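Local coordinates for beta-glucuronidase (PDB 6XXW), which probably hydrolyses beta-D-glucuronides, as a glycoside hydrolase of family 2, at residues V461-V466 and R498-L503. Sequence-based numbering, arbitrary orientation. Where two conformers were deposited one is given.
Sequences VDVICV and RKPIIL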
loop_
_atom_site.group_PDB
_atom_site.type_symbol
_atom_site.label_atom_id
_atom_site.label_comp_id
_atom_site.label_asym_id
_atom_site.label_seq_id
_atom_site.Cartn_x
_atom_site.Cartn_y
_atom_site.Cartn_z
ATOM N N VAL A 461 -29.580 -13.067 -30.834
ATOM C CA VAL A 461 -28.442 -12.233 -31.234
ATOM C C VAL A 461 -27.484 -12.982 -32.161
ATOM O O VAL A 461 -27.672 -14.174 -32.431
ATOM C CB VAL A 461 -27.698 -11.689 -29.995
ATOM C CG1 VAL A 461 -28.659 -10.865 -29.128
ATOM C CG2 VAL A 461 -27.093 -12.820 -29.192
ATOM N N ASP A 462 -26.449 -12.286 -32.655
ATOM C CA ASP A 462 -25.488 -12.874 -33.588
ATOM C C ASP A 462 -24.310 -13.540 -32.889
ATOM O O ASP A 462 -23.776 -14.538 -33.389
ATOM C CB ASP A 462 -24.939 -11.809 -34.536
ATOM C CG ASP A 462 -26.006 -11.219 -35.433
ATOM O OD1 ASP A 462 -26.732 -11.999 -36.083
ATOM O OD2 ASP A 462 -26.115 -9.982 -35.480
ATOM N N VAL A 463 -23.881 -12.987 -31.764
ATOM C CA VAL A 463 -22.718 -13.466 -31.023
ATOM C C VAL A 463 -23.108 -13.512 -29.557
ATOM O O VAL A 463 -23.779 -12.598 -29.066
ATOM C CB VAL A 463 -21.489 -12.550 -31.231
ATOM C CG1 VAL A 463 -20.308 -12.991 -30.340
ATOM C CG2 VAL A 463 -21.079 -12.536 -32.690
ATOM N N ILE A 464 -22.703 -14.581 -28.861
ATOM C CA ILE A 464 -22.988 -14.737 -27.437
ATOM C C ILE A 464 -21.858 -14.117 -26.631
ATOM O O ILE A 464 -20.684 -14.424 -26.856
ATOM C CB ILE A 464 -23.163 -16.220 -27.064
ATOM C CG1 ILE A 464 -24.276 -16.862 -27.902
ATOM C CG2 ILE A 464 -23.407 -16.373 -25.551
ATOM C CD1 ILE A 464 -25.636 -16.827 -27.284
ATOM N N CYS A 465 -22.216 -13.273 -25.668
ATOM C CA CYS A 465 -21.260 -12.708 -24.717
ATOM C C CYS A 465 -21.679 -13.149 -23.317
ATOM O O CYS A 465 -22.778 -12.821 -22.862
ATOM C CB CYS A 465 -21.223 -11.178 -24.820
ATOM S SG CYS A 465 -20.412 -10.511 -26.297
ATOM N N VAL A 466 -20.816 -13.894 -22.632
ATOM C CA VAL A 466 -21.133 -14.423 -21.310
ATOM C C VAL A 466 -20.104 -13.928 -20.302
ATOM O O VAL A 466 -18.890 -13.971 -20.558
ATOM C CB VAL A 466 -21.223 -15.962 -21.304
ATOM C CG1 VAL A 466 -19.908 -16.606 -21.678
ATOM C CG2 VAL A 466 -21.698 -16.451 -19.949
ATOM N N ARG A 498 -25.239 -22.409 -30.957
ATOM C CA ARG A 498 -24.436 -22.603 -32.174
ATOM C C ARG A 498 -23.959 -21.279 -32.768
ATOM O O ARG A 498 -23.963 -21.090 -33.984
ATOM C CB ARG A 498 -25.205 -23.417 -33.221
ATOM C CG ARG A 498 -25.521 -24.836 -32.766
ATOM N N LYS A 499 -23.538 -20.361 -31.907
ATOM C CA LYS A 499 -23.052 -19.045 -32.291
ATOM C C LYS A 499 -21.641 -18.863 -31.750
ATOM O O LYS A 499 -21.249 -19.549 -30.799
ATOM C CB LYS A 499 -23.965 -17.945 -31.727
ATOM C CG LYS A 499 -25.408 -17.965 -32.232
ATOM C CD LYS A 499 -26.253 -16.953 -31.469
ATOM C CE LYS A 499 -27.755 -17.211 -31.658
ATOM N NZ LYS A 499 -28.141 -17.222 -33.091
ATOM N N PRO A 500 -20.844 -17.951 -32.323
ATOM C CA PRO A 500 -19.557 -17.630 -31.690
ATOM C C PRO A 500 -19.800 -17.077 -30.294
ATOM O O PRO A 500 -20.816 -16.421 -30.029
ATOM C CB PRO A 500 -18.937 -16.573 -32.617
ATOM C CG PRO A 500 -19.813 -16.519 -33.852
ATOM C CD PRO A 500 -21.150 -17.052 -33.449
ATOM N N ILE A 501 -18.850 -17.338 -29.402
ATOM C CA ILE A 501 -18.950 -16.947 -28.000
ATOM C C ILE A 501 -17.732 -16.113 -27.621
ATOM O O ILE A 501 -16.587 -16.504 -27.883
ATOM C CB ILE A 501 -19.072 -18.176 -27.081
ATOM C CG1 ILE A 501 -20.299 -19.007 -27.466
ATOM C CG2 ILE A 501 -19.131 -17.752 -25.617
ATOM C CD1 ILE A 501 -20.463 -20.237 -26.622
ATOM N N ILE A 502 -17.983 -14.968 -27.002
ATOM C CA ILE A 502 -16.950 -14.165 -26.357
ATOM C C ILE A 502 -17.123 -14.312 -24.853
ATOM O O ILE A 502 -18.225 -14.094 -24.331
ATOM C CB ILE A 502 -17.050 -12.684 -26.772
ATOM C CG1 ILE A 502 -16.851 -12.526 -28.282
ATOM C CG2 ILE A 502 -16.062 -11.826 -25.948
ATOM C CD1 ILE A 502 -17.122 -11.094 -28.807
ATOM N N LEU A 503 -16.050 -14.686 -24.149
ATOM C CA LEU A 503 -16.077 -14.588 -22.691
ATOM C C LEU A 503 -15.912 -13.106 -22.389
ATOM O O LEU A 503 -14.795 -12.585 -22.331
ATOM C CB LEU A 503 -14.981 -15.436 -22.041
ATOM C CG LEU A 503 -14.993 -15.480 -20.508
ATOM C CD1 LEU A 503 -16.266 -16.119 -20.018
ATOM C CD2 LEU A 503 -13.781 -16.242 -19.956
#
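I464 and K499 meet at the entrance to a pair of parallel strands, and with I502 they bury the largest areas in a contact that shows how neighbouring barrel strands are joined. The backbone of I464 is bonded through both its polar groups: its N donates to P500 O at 2.9 Å, and its O accepts from I502 N at 2.8 Å with an N-H...O angle of 167°. I502 O then receives V466 N, so the bonds zigzag between the two strands, and C465 adds a CA-H...O contact to that same carbonyl.

The side chain of K499 crosses that of I464 at about a right angle, its CB lying 4.0 Å from I464 CG1. Beyond this its methylenes run past the carbonyl of D462 to that of V461. There CD, CE and NZ lie alongside V461 O, a bend at the last torsion (chi4 -56°) keeping NZ beside it; K499 CE is as near to V461 O as the amine, at 3.1 Å, and the NZ hydrogen bond is weak.

On the other face of the sheet, I502 sends CG1 and CD1 obliquely against V463 CG1, while its CB sits 4.0 Å from C465 SG. The first torsion of V463 (chi1 175°) carries CG1 between P500 O and the tip of I502, while CG2 faces the ring of P500. W493 of helix 482-497 covers I464, V466 and I501 on the opposite face. Parallel strands 463-467 and 501-505, joined through this helix, form a right-handed beta-alpha-beta crossover, the repeating unit of the TIM barrel that is the catalytic domain of family 2 glycoside hydrolases.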